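PDB 3KL2: putative isochorismatase from Streptomyces avermitilis, which is probably a hydrolase of the isochorismatase family, although its own reaction and substrate are not established. Local coordinates for residues Leu58-Val62 against Val116-Ala120; Gly157-Asn162 against Cys185-Thr189. All coordinates share one frame; numbering follows the deposited sequence.

From the N terminus, the chain crosses helix 57-71 and returns some fifty residues later, where the loop at 116-120 meets the first turns of that helix and closes interaction 1. Interaction 2 opens only afterwards, on strand 153-159, and closes through helix 164-174 when strand 178-187 ends beside it. The two are therefore in series, neither nested nor crossed. Interaction 1 ties a long loop to a helix flanking the parallel sheet; interaction 2 joins two neighbouring strands within that sheet. Their centres lie about 14 Å apart, yet they touch: Thr61 OG1 is 3.4 Å from Cys185 CB, and Asn60 CB is 3.7 Å from Cys185 SG.

Interaction 1. Residues Leu58-Val62 against Val116-Ala120; sequences LANTV and VDELA
Near the start of helix 57-71, Leu58, Val62 and the methyl of Thr61 form an apolar patch against which Leu119 packs, carried by the loop between helix 96-103 and strand 126-127. No hydrogen bond crosses, so the evidence for the contact is side-chain apposition. The two methyls of Leu119 divide the work. Leu119 CD1 lies 3.7 Å from Leu58 CD1 and 4.1 Å from Thr61 CG2, while Leu119 CD2 meets Val62 CG2 at 4.1 Å. In Leu58, CG stands anti to the backbone N (chi1 -176°), beside the carbonyl carbon, which brings the branched end to the loop; the Leu58 and Leu119 side chains run antiparallel alongside one another, while that of Thr61 lies nearly perpendicular to Leu119. This helix flanks the parallel sheet of the isochorismatase-like α/β fold, and the spacing of Leu58, Thr61 and Val62 is that of one helical turn, closed by Val62 N to Leu58 O at 3.1 Å. Opposite, a short 3-10 turn, with Leu119 N bonded to Val116 O at 2.8 Å, presents Leu119 to the helix and leaves Val116 CG1 4.3 Å from Leu58 CD1. An alanine in place of Leu119 would remove CG and both methyls and would probably open a gap between the loop and Leu58, Thr61 and Val62, holding the loop less firmly. Thr61 turns its methyl to the leucine and its hydroxyl away, where OG1 is hydrogen-bonded with Met57 O and Tyr33 OH. Tyr33 also touches Leu119 and shares a backbone hydrogen bond with Val116.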
loop_
_atom_site.group_PDB
_atom_site.type_symbol
_atom_site.label_atom_id
_atom_site.label_comp_id
_atom_site.label_asym_id
_atom_site.label_seq_id
_atom_site.Cartn_x
_atom_site.Cartn_y
_atom_site.Cartn_z
ATOM N N LEU A 58 3.036 -10.394 29.616
ATOM C CA LEU A 58 3.999 -9.339 29.834
ATOM C C LEU A 58 5.380 -9.947 30.184
ATOM O O LEU A 58 6.369 -9.668 29.504
ATOM C CB LEU A 58 3.518 -8.316 30.873
ATOM C CG LEU A 58 4.500 -7.147 31.022
ATOM C CD1 LEU A 58 4.560 -6.380 29.703
ATOM C CD2 LEU A 58 4.194 -6.213 32.234
ATOM N N ALA A 59 5.444 -10.808 31.184
ATOM C CA ALA A 59 6.703 -11.459 31.526
ATOM C C ALA A 59 7.222 -12.284 30.362
ATOM O O ALA A 59 8.434 -12.388 30.143
ATOM C CB ALA A 59 6.562 -12.335 32.808
ATOM N N ASN A 60 6.320 -12.886 29.608
ATOM C CA ASN A 60 6.758 -13.765 28.521
ATOM C C ASN A 60 7.406 -12.930 27.397
ATOM O O ASN A 60 8.358 -13.350 26.756
ATOM C CB ASN A 60 5.572 -14.558 27.946
ATOM C CG ASN A 60 5.045 -15.627 28.875
ATOM O OD1 ASN A 60 5.802 -16.330 29.546
ATOM N ND2 ASN A 60 3.725 -15.784 28.879
ATOM N N THR A 61 6.860 -11.753 27.159
ATOM C CA THR A 61 7.406 -10.873 26.132
ATOM C C THR A 61 8.810 -10.443 26.537
ATOM O O THR A 61 9.734 -10.472 25.713
ATOM C CB THR A 61 6.517 -9.638 25.897
ATOM O OG1 THR A 61 5.175 -10.062 25.643
ATOM C CG2 THR A 61 7.019 -8.835 24.694
ATOM N N VAL A 62 8.967 -10.100 27.823
ATOM C CA VAL A 62 10.269 -9.673 28.362
ATOM C C VAL A 62 11.299 -10.748 28.103
ATOM O O VAL A 62 12.340 -10.466 27.562
ATOM C CB VAL A 62 10.198 -9.298 29.843
ATOM C CG1 VAL A 62 11.605 -9.013 30.409
ATOM C CG2 VAL A 62 9.303 -8.090 30.015
ATOM N N VAL A 116 5.585 0.695 28.205
ATOM C CA VAL A 116 5.675 0.216 29.574
ATOM C C VAL A 116 7.158 0.095 30.015
ATOM O O VAL A 116 8.015 -0.323 29.228
ATOM C CB VAL A 116 4.877 -1.110 29.723
ATOM C CG1 VAL A 116 5.499 -2.218 28.882
ATOM C CG2 VAL A 116 4.733 -1.536 31.208
ATOM N N ASP A 117 7.452 0.458 31.269
ATOM C CA ASP A 117 8.840 0.555 31.731
ATOM C C ASP A 117 9.609 -0.748 31.520
ATOM O O ASP A 117 10.756 -0.753 31.078
ATOM C CB ASP A 117 8.902 0.966 33.204
ATOM C CG ASP A 117 8.325 2.343 33.451
ATOM O OD1 ASP A 117 8.418 3.216 32.544
ATOM O OD2 ASP A 117 7.759 2.549 34.559
ATOM N N GLU A 118 8.937 -1.850 31.808
ATOM C CA GLU A 118 9.496 -3.194 31.675
ATOM C C GLU A 118 10.027 -3.457 30.246
ATOM O O GLU A 118 10.878 -4.309 30.038
ATOM C CB GLU A 118 8.391 -4.212 32.011
ATOM C CG GLU A 118 8.047 -4.370 33.522
ATOM C CD GLU A 118 7.641 -3.045 34.249
ATOM O OE1 GLU A 118 6.988 -2.149 33.632
ATOM O OE2 GLU A 118 7.984 -2.912 35.459
ATOM N N LEU A 119 9.487 -2.738 29.264
ATOM C CA LEU A 119 9.870 -2.900 27.876
ATOM C C LEU A 119 10.297 -1.564 27.276
ATOM O O LEU A 119 10.117 -1.332 26.101
ATOM C CB LEU A 119 8.682 -3.508 27.091
ATOM C CG LEU A 119 8.486 -4.997 27.410
ATOM C CD1 LEU A 119 7.053 -5.514 27.135
ATOM C CD2 LEU A 119 9.522 -5.801 26.637
ATOM N N ALA A 120 10.854 -0.673 28.087
ATOM C CA ALA A 120 11.297 0.612 27.572
ATOM C C ALA A 120 12.353 0.364 26.483
ATOM O O ALA A 120 13.268 -0.460 26.672
ATOM C CB ALA A 120 11.851 1.492 28.675
#

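Interaction 2. Residues Gly157-Asn162 against Cys185-Thr189; sequences GGFLTN and CVAAT
Gly158 pairs in parallel register with Val186 near the end of strand 178-187, and Thr161, in the loop beyond strand 153-159, adds a further backbone bond; the two strands belong to a beta-alpha-beta unit with helix 164-174 between them. Gly158 uses both its backbone groups: its N donates to Cys185 O at 3.0 Å, in the carbonyl plane, and its O accepts from Ala187 N at 3.2 Å, a bond bent to 148° with the donor tilted from the plane. The same Gly158 O also receives a CA-H...O contact from Val186 CA at 3.1 Å. At Gly158 the backbone angles are ones at which a side chain would jam against the preceding carbonyl, consistent with glycine there. Beyond it the peptide before Leu160 is cis, and the chain swings so that Thr161 N reaches Ala187 O at 2.8 Å. That bond is nearly straight (167°), although the donor sits above the carbonyl plane. Leu160 CA adds a CA-H...O contact to this Ala187 O at 3.2 Å. Of the side chains, Thr161 OG1 is hydrogen-bonded with His194 ND1, and chi1 of -57° places that hydroxyl beside its own backbone N, with Thr161 OG1 3.5 Å from Val186 CG2. Asn162 ND2 is held by Glu193 OE1 and by Asp201 OD1 of the second subunit, whose Arg170 NH2 bonds Asn162 O, so the loop after strand 153-159 reaches the subunit interface at Asn162. On the face of the sheet opposite Val186, the Phe159 ring brings CE1 to within 3.9 Å of Ala187 CB, while stacking on Phe37. Asn162 OD1, meanwhile, rests 3.7 Å from the methyl CB of Ala188.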
loop_
_atom_site.group_PDB
_atom_site.type_symbol
_atom_site.label_atom_id
_atom_site.label_comp_id
_atom_site.label_asym_id
_atom_site.label_seq_id
_atom_site.Cartn_x
_atom_site.Cartn_y
_atom_site.Cartn_z
ATOM N N GLY A 157 3.940 -9.786 18.779
ATOM C CA GLY A 157 3.381 -9.820 20.092
ATOM C C GLY A 157 2.646 -8.523 20.344
ATOM O O GLY A 157 2.866 -7.544 19.611
ATOM N N GLY A 158 1.771 -8.540 21.373
ATOM C CA GLY A 158 1.143 -7.363 21.918
ATOM C C GLY A 158 -0.366 -7.415 21.935
ATOM O O GLY A 158 -0.978 -8.461 22.179
ATOM N N PHE A 159 -0.962 -6.263 21.650
ATOM C CA PHE A 159 -2.384 -6.033 21.857
ATOM C C PHE A 159 -2.977 -5.466 20.568
ATOM O O PHE A 159 -2.246 -4.844 19.764
ATOM C CB PHE A 159 -2.579 -4.943 22.905
ATOM C CG PHE A 159 -2.031 -5.256 24.271
ATOM C CD1 PHE A 159 -2.868 -5.752 25.264
ATOM C CD2 PHE A 159 -0.717 -4.981 24.583
ATOM C CE1 PHE A 159 -2.409 -5.976 26.534
ATOM C CE2 PHE A 159 -0.240 -5.189 25.836
ATOM C CZ PHE A 159 -1.088 -5.705 26.830
ATOM N N LEU A 160 -4.261 -5.700 20.294
ATOM C CA LEU A 160 -5.066 -6.763 20.857
ATOM C C LEU A 160 -5.016 -7.972 19.959
ATOM O O LEU A 160 -5.116 -7.828 18.732
ATOM C CB LEU A 160 -6.515 -6.343 20.938
ATOM C CG LEU A 160 -6.806 -5.196 21.893
ATOM C CD1 LEU A 160 -8.132 -4.516 21.503
ATOM C CD2 LEU A 160 -6.787 -5.697 23.317
ATOM N N THR A 161 -4.963 -9.158 20.576
ATOM C CA THR A 161 -4.988 -10.428 19.869
ATOM C C THR A 161 -5.865 -10.460 18.618
ATOM O O THR A 161 -5.383 -10.867 17.578
ATOM C CB THR A 161 -5.549 -11.505 20.740
ATOM O OG1 THR A 161 -4.776 -11.592 21.932
ATOM C CG2 THR A 161 -5.542 -12.840 19.990
ATOM N N ASN A 162 -7.148 -10.077 18.728
ATOM C CA ASN A 162 -8.049 -10.170 17.570
ATOM C C ASN A 162 -8.225 -8.873 16.813
ATOM O O ASN A 162 -8.989 -8.829 15.853
ATOM C CB ASN A 162 -9.432 -10.764 17.936
ATOM C CG ASN A 162 -10.123 -9.979 19.027
ATOM O OD1 ASN A 162 -9.490 -9.543 19.988
ATOM N ND2 ASN A 162 -11.404 -9.747 18.855
ATOM N N CYS A 185 2.198 -14.255 24.120
ATOM C CA CYS A 185 2.625 -12.843 24.325
ATOM C C CYS A 185 1.636 -11.877 23.713
ATOM O O CYS A 185 1.989 -10.803 23.254
ATOM C CB CYS A 185 3.996 -12.588 23.734
ATOM S SG CYS A 185 5.300 -13.531 24.440
ATOM N N VAL A 186 0.380 -12.266 23.686
ATOM C CA VAL A 186 -0.654 -11.389 23.196
ATOM C C VAL A 186 -1.837 -11.418 24.152
ATOM O O VAL A 186 -1.956 -12.362 24.929
ATOM C CB VAL A 186 -1.105 -11.780 21.770
ATOM C CG1 VAL A 186 0.073 -11.636 20.781
ATOM C CG2 VAL A 186 -1.700 -13.146 21.760
ATOM N N ALA A 187 -2.697 -10.403 24.092
ATOM C CA ALA A 187 -3.875 -10.325 24.940
ATOM C C ALA A 187 -5.008 -9.571 24.252
ATOM O O ALA A 187 -4.786 -8.797 23.317
ATOM C CB ALA A 187 -3.546 -9.684 26.330
ATOM N N ALA A 188 -6.225 -9.831 24.733
ATOM C CA ALA A 188 -7.427 -9.268 24.193
ATOM C C ALA A 188 -8.343 -8.883 25.330
ATOM O O ALA A 188 -8.006 -9.046 26.499
ATOM C CB ALA A 188 -8.112 -10.284 23.322
ATOM N N THR A 189 -9.519 -8.388 24.972
ATOM C CA THR A 189 -10.464 -7.941 25.951
ATOM C C THR A 189 -11.331 -9.110 26.456
ATOM O O THR A 189 -12.140 -8.932 27.341
ATOM C CB THR A 189 -11.354 -6.810 25.363
ATOM O OG1 THR A 189 -11.987 -7.271 24.161
ATOM C CG2 THR A 189 -10.525 -5.581 25.035
#